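Threonine phosphate decarboxylase-like enzyme (Sulfurospirillum multivorans, PDB 6OUX) catalyses the pyridoxal phosphate-dependent decarboxylation of L-serine O-phosphate to ethanolamine O-phosphate, the precursor of the nucleotide-loop linker in norcobamides. Local coordinates at residues T11-N23 against P29-L41. Residues are numbered along the deposited sequence; the frame is centred on the assembly and turned at random.
Sequences TQFTKAFHALKQN and PSMEDLKKMFPTL
With CG anti to the backbone N (chi1 178°), Phe-13 swings its ring off helix 11-19 to meet Phe-38, whose own CG lies anti to the carbonyl carbon. The two rings stack face to face, their centroids 4.2 Å apart and their planes inclined by 29°; Phe-13 CE2 sits over the centre of the Phe-38 ring, while Met-37 CG rests on the opposite face, nearer its rim. Ala-16 CB adds a methyl against Phe-38 CZ at 3.8 Å, and Leu-41 CD2 reaches the edge of the Phe-13 ring. Replacing Phe-38 by an alanine removes the stacked ring, which is likely to leave Phe-13 free to turn and to open a gap between Phe-13, Ala-16 and Met-37.

One turn further on, Phe-17 receives Leu-34 CD2 at its edge, 3.5 Å from CD1, whereas CG of Pro-29, a proline preceded by a cis peptide bond, comes over a face as a CH-pi contact. In this PLP-dependent enzyme of the aminotransferase class I and II family, the two short helices, joined by the 20-30 loop, lie in the N-terminal region, packed against helix 339-350 through Phe-13 and Phe-17 and against strand 352-356 through Leu-34. Leu-20 lies across Pro-29 and directs CD2 to Met-37 CB, 4.1 Å away.

Beyond this apolar layer the junction turns polar. A water accepts from Ser-30 N at 2.8 Å and lies close to Lys-21 O and Asp-33 OD2, though those two separations are too short to be trusted as bonds. Ser-30 is the N-cap of helix 31-37, its OG accepting from Asp-33 N at 2.9 Å. Nearby, Asn-23 approaches Arg-355, a residue that probably binds the O-phospho-L-serine substrate, to about 5 Å between side chains.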
loop_
_atom_site.group_PDB
_atom_site.type_symbol
_atom_site.label_atom_id
_atom_site.label_comp_id
_atom_site.label_asym_id
_atom_site.label_seq_id
_atom_site.Cartn_x
_atom_site.Cartn_y
_atom_site.Cartn_z
ATOM N N THR A 11 -14.916 -2.484 -36.963
ATOM C CA THR A 11 -13.856 -1.551 -37.206
ATOM C C THR A 11 -14.048 -0.262 -36.376
ATOM O O THR A 11 -13.095 0.239 -35.750
ATOM C CB THR A 11 -13.716 -1.228 -38.746
ATOM O OG1 THR A 11 -13.322 -2.395 -39.494
ATOM C CG2 THR A 11 -12.710 -0.173 -39.001
ATOM N N GLN A 12 -15.268 0.249 -36.379
ATOM C CA GLN A 12 -15.606 1.500 -35.658
ATOM C C GLN A 12 -15.280 1.324 -34.184
ATOM O O GLN A 12 -14.532 2.094 -33.583
ATOM C CB GLN A 12 -17.077 1.894 -35.870
ATOM C CG GLN A 12 -17.379 3.282 -35.278
ATOM C CD GLN A 12 -18.819 3.771 -35.501
ATOM O OE1 GLN A 12 -19.701 3.070 -36.018
ATOM N NE2 GLN A 12 -19.039 5.002 -35.133
ATOM N N PHE A 13 -15.768 0.237 -33.626
ATOM C CA PHE A 13 -15.413 -0.114 -32.256
ATOM C C PHE A 13 -13.894 -0.253 -32.057
ATOM O O PHE A 13 -13.284 0.363 -31.165
ATOM C CB PHE A 13 -16.119 -1.396 -31.864
ATOM C CG PHE A 13 -15.782 -1.864 -30.478
ATOM C CD1 PHE A 13 -14.628 -2.673 -30.234
ATOM C CD2 PHE A 13 -16.572 -1.488 -29.396
ATOM C CE1 PHE A 13 -14.318 -3.081 -28.969
ATOM C CE2 PHE A 13 -16.242 -1.919 -28.125
ATOM C CZ PHE A 13 -15.136 -2.724 -27.917
ATOM N N THR A 14 -13.261 -1.063 -32.895
ATOM C CA THR A 14 -11.788 -1.247 -32.781
ATOM C C THR A 14 -11.016 0.036 -32.799
ATOM O O THR A 14 -10.066 0.242 -31.995
ATOM C CB THR A 14 -11.268 -2.102 -33.916
ATOM O OG1 THR A 14 -11.982 -3.327 -33.947
ATOM C CG2 THR A 14 -9.755 -2.329 -33.788
ATOM N N LYS A 15 -11.382 0.935 -33.717
ATOM C CA LYS A 15 -10.665 2.208 -33.775
ATOM C C LYS A 15 -10.840 3.028 -32.523
ATOM O O LYS A 15 -9.850 3.585 -32.005
ATOM C CB LYS A 15 -11.055 3.038 -35.024
ATOM C CG LYS A 15 -10.411 2.484 -36.289
ATOM C CD LYS A 15 -10.556 3.500 -37.401
ATOM C CE LYS A 15 -10.302 2.895 -38.777
ATOM N NZ LYS A 15 -9.786 4.005 -39.614
ATOM N N ALA A 16 -12.086 3.141 -32.029
ATOM C CA ALA A 16 -12.341 3.903 -30.790
ATOM C C ALA A 16 -11.605 3.234 -29.625
ATOM O O ALA A 16 -10.983 3.890 -28.777
ATOM C CB ALA A 16 -13.838 3.933 -30.514
ATOM N N PHE A 17 -11.664 1.909 -29.595
ATOM C CA PHE A 17 -11.019 1.131 -28.505
ATOM C C PHE A 17 -9.477 1.430 -28.397
ATOM O O PHE A 17 -8.957 1.781 -27.325
ATOM C CB PHE A 17 -11.397 -0.345 -28.734
ATOM C CG PHE A 17 -10.688 -1.334 -27.851
ATOM C CD1 PHE A 17 -11.218 -1.693 -26.617
ATOM C CD2 PHE A 17 -9.515 -1.954 -28.279
ATOM C CE1 PHE A 17 -10.578 -2.638 -25.841
ATOM C CE2 PHE A 17 -8.873 -2.906 -27.476
ATOM C CZ PHE A 17 -9.408 -3.214 -26.257
ATOM N N HIS A 18 -8.781 1.392 -29.529
ATOM C CA HIS A 18 -7.396 1.909 -29.623
ATOM C C HIS A 18 -7.153 3.377 -29.255
ATOM O O HIS A 18 -6.117 3.712 -28.702
ATOM C CB HIS A 18 -6.852 1.692 -31.020
ATOM C CG HIS A 18 -6.535 0.260 -31.343
ATOM N ND1 HIS A 18 -6.427 -0.732 -30.387
ATOM C CD2 HIS A 18 -6.256 -0.335 -32.528
ATOM C CE1 HIS A 18 -6.112 -1.876 -30.972
ATOM N NE2 HIS A 18 -5.991 -1.656 -32.270
ATOM N N ALA A 19 -8.051 4.272 -29.595
ATOM C CA ALA A 19 -7.886 5.684 -29.182
ATOM C C ALA A 19 -7.649 5.821 -27.664
ATOM O O ALA A 19 -7.005 6.781 -27.215
ATOM C CB ALA A 19 -9.112 6.518 -29.572
ATOM N N LEU A 20 -8.207 4.889 -26.880
ATOM C CA LEU A 20 -8.124 4.956 -25.409
ATOM C C LEU A 20 -6.695 4.861 -24.838
ATOM O O LEU A 20 -5.817 4.216 -25.425
ATOM C CB LEU A 20 -8.992 3.873 -24.799
ATOM C CG LEU A 20 -10.462 4.096 -25.004
ATOM C CD1 LEU A 20 -11.206 2.812 -24.693
ATOM C CD2 LEU A 20 -10.931 5.234 -24.107
ATOM N N LYS A 21 -6.489 5.537 -23.702
ATOM C CA LYS A 21 -5.269 5.385 -22.897
ATOM C C LYS A 21 -4.886 3.889 -22.762
ATOM O O LYS A 21 -5.694 3.069 -22.295
ATOM C CB LYS A 21 -5.422 5.957 -21.468
ATOM C CG LYS A 21 -5.726 7.435 -21.337
ATOM C CD LYS A 21 -5.012 8.312 -22.356
ATOM C CE LYS A 21 -5.023 9.787 -21.938
ATOM N NZ LYS A 21 -3.715 10.236 -21.369
ATOM N N GLN A 22 -3.672 3.574 -23.205
ATOM C CA GLN A 22 -2.967 2.337 -22.852
ATOM C C GLN A 22 -2.153 2.416 -21.542
ATOM O O GLN A 22 -1.769 3.495 -21.103
ATOM C CB GLN A 22 -1.971 2.013 -23.943
ATOM C CG GLN A 22 -2.565 1.413 -25.188
ATOM C CD GLN A 22 -1.483 0.822 -26.077
ATOM O OE1 GLN A 22 -0.459 0.308 -25.597
ATOM N NE2 GLN A 22 -1.688 0.917 -27.382
ATOM N N ASN A 23 -1.900 1.254 -20.925
ATOM C CA ASN A 23 -0.975 1.130 -19.821
ATOM C C ASN A 23 -0.343 -0.255 -19.792
ATOM O O ASN A 23 -0.771 -1.198 -20.444
ATOM C CB ASN A 23 -1.669 1.411 -18.493
ATOM C CG ASN A 23 -2.790 0.438 -18.209
ATOM O OD1 ASN A 23 -3.957 0.687 -18.518
ATOM N ND2 ASN A 23 -2.445 -0.682 -17.634
ATOM N N PRO A 29 -6.752 -1.201 -22.789
ATOM C CA PRO A 29 -7.115 -0.066 -21.900
ATOM C C PRO A 29 -7.786 -0.448 -20.566
ATOM O O PRO A 29 -8.243 -1.607 -20.382
ATOM C CB PRO A 29 -8.060 0.756 -22.758
ATOM C CG PRO A 29 -8.617 -0.221 -23.779
ATOM C CD PRO A 29 -7.500 -1.185 -24.054
ATOM N N SER A 30 -7.873 0.527 -19.665
ATOM C CA SER A 30 -8.386 0.292 -18.336
ATOM C C SER A 30 -9.835 0.010 -18.435
ATOM O O SER A 30 -10.479 0.502 -19.338
ATOM C CB SER A 30 -8.192 1.524 -17.434
ATOM O OG SER A 30 -9.272 2.443 -17.574
ATOM N N MET A 31 -10.357 -0.765 -17.496
ATOM C CA MET A 31 -11.790 -1.029 -17.390
ATOM C C MET A 31 -12.667 0.199 -17.152
ATOM O O MET A 31 -13.811 0.244 -17.614
ATOM C CB MET A 31 -12.081 -1.989 -16.243
ATOM C CG MET A 31 -13.219 -2.910 -16.570
ATOM S SD MET A 31 -12.659 -4.274 -17.613
ATOM C CE MET A 31 -13.480 -5.559 -16.707
ATOM N N GLU A 32 -12.152 1.155 -16.399
ATOM C CA GLU A 32 -12.858 2.404 -16.127
ATOM C C GLU A 32 -13.023 3.198 -17.434
ATOM O O GLU A 32 -14.061 3.815 -17.665
ATOM C CB GLU A 32 -12.083 3.212 -15.079
ATOM C CG GLU A 32 -11.927 2.498 -13.725
ATOM C CD GLU A 32 -10.618 1.717 -13.524
ATOM O OE1 GLU A 32 -10.019 1.225 -14.514
ATOM O OE2 GLU A 32 -10.193 1.579 -12.348
ATOM N N ASP A 33 -12.006 3.118 -18.301
ATOM C CA ASP A 33 -11.996 3.798 -19.617
ATOM C C ASP A 33 -12.949 3.233 -20.690
ATOM O O ASP A 33 -13.408 3.980 -21.570
ATOM C CB ASP A 33 -10.566 3.827 -20.176
ATOM C CG ASP A 33 -9.756 4.999 -19.646
ATOM O OD1 ASP A 33 -10.309 5.767 -18.827
ATOM O OD2 ASP A 33 -8.588 5.165 -20.062
ATOM N N LEU A 34 -13.194 1.918 -20.635
ATOM C CA LEU A 34 -14.120 1.227 -21.535
ATOM C C LEU A 34 -15.571 1.507 -21.167
ATOM O O LEU A 34 -16.408 1.611 -22.043
ATOM C CB LEU A 34 -13.918 -0.295 -21.455
ATOM C CG LEU A 34 -12.800 -1.034 -22.197
ATOM C CD1 LEU A 34 -12.917 -2.522 -21.877
ATOM C CD2 LEU A 34 -12.856 -0.813 -23.705
ATOM N N LYS A 35 -15.877 1.538 -19.867
ATOM C CA LYS A 35 -17.207 1.902 -19.383
ATOM C C LYS A 35 -17.623 3.291 -19.863
ATOM O O LYS A 35 -18.771 3.476 -20.256
ATOM C CB LYS A 35 -17.299 1.838 -17.847
ATOM C CG LYS A 35 -18.621 2.351 -17.254
ATOM C CD LYS A 35 -19.832 1.546 -17.737
ATOM C CE LYS A 35 -21.164 2.166 -17.327
ATOM N NZ LYS A 35 -21.546 1.818 -15.934
ATOM N N LYS A 36 -16.726 4.267 -19.834
ATOM C CA LYS A 36 -17.135 5.602 -20.326
ATOM C C LYS A 36 -17.213 5.632 -21.859
ATOM O O LYS A 36 -18.224 6.049 -22.401
ATOM C CB LYS A 36 -16.339 6.776 -19.718
ATOM C CG LYS A 36 -14.839 6.820 -19.963
ATOM C CD LYS A 36 -14.219 8.009 -19.230
ATOM C CE LYS A 36 -14.084 7.735 -17.735
ATOM N NZ LYS A 36 -14.228 8.979 -16.935
ATOM N N MET A 37 -16.199 5.125 -22.557
ATOM C CA MET A 37 -16.260 5.028 -24.037
ATOM C C MET A 37 -17.389 4.110 -24.531
ATOM O O MET A 37 -18.066 4.415 -25.503
ATOM C CB MET A 37 -14.914 4.563 -24.618
ATOM C CG MET A 37 -14.822 4.544 -26.148
ATOM S SD MET A 37 -14.950 6.219 -26.859
ATOM C CE MET A 37 -13.236 6.527 -27.322
ATOM N N PHE A 38 -17.604 2.977 -23.887
ATOM C CA PHE A 38 -18.642 2.062 -24.369
ATOM C C PHE A 38 -19.610 1.739 -23.256
ATOM O O PHE A 38 -19.558 0.643 -22.682
ATOM C CB PHE A 38 -18.014 0.790 -24.927
ATOM C CG PHE A 38 -16.987 1.047 -25.981
ATOM C CD1 PHE A 38 -17.368 1.492 -27.239
ATOM C CD2 PHE A 38 -15.641 0.859 -25.711
ATOM C CE1 PHE A 38 -16.416 1.687 -28.222
ATOM C CE2 PHE A 38 -14.688 1.054 -26.684
ATOM C CZ PHE A 38 -15.071 1.466 -27.946
ATOM N N PRO A 39 -20.519 2.688 -22.955
ATOM C CA PRO A 39 -21.287 2.529 -21.704
ATOM C C PRO A 39 -22.296 1.397 -21.743
ATOM O O PRO A 39 -22.625 0.837 -20.714
ATOM C CB PRO A 39 -21.952 3.912 -21.488
ATOM C CG PRO A 39 -21.722 4.707 -22.747
ATOM C CD PRO A 39 -21.015 3.820 -23.764
ATOM N N THR A 40 -22.763 1.041 -22.919
ATOM C CA THR A 40 -23.593 -0.131 -23.069
ATOM C C THR A 40 -22.820 -1.475 -23.129
ATOM O O THR A 40 -23.468 -2.523 -23.179
ATOM C CB THR A 40 -24.402 -0.026 -24.362
ATOM O OG1 THR A 40 -23.488 0.112 -25.442
ATOM C CG2 THR A 40 -25.338 1.213 -24.336
ATOM N N LEU A 41 -21.468 -1.447 -23.140
ATOM C CA LEU A 41 -20.635 -2.681 -23.259
ATOM C C LEU A 41 -20.640 -3.470 -21.965
ATOM O O LEU A 41 -20.119 -3.001 -20.961
ATOM C CB LEU A 41 -19.168 -2.324 -23.572
ATOM C CG LEU A 41 -18.143 -3.441 -23.714
ATOM C CD1 LEU A 41 -18.479 -4.408 -24.826
ATOM C CD2 LEU A 41 -16.787 -2.817 -23.968
HETATM O O HOH W 1 -7.186 3.201 -20.332
#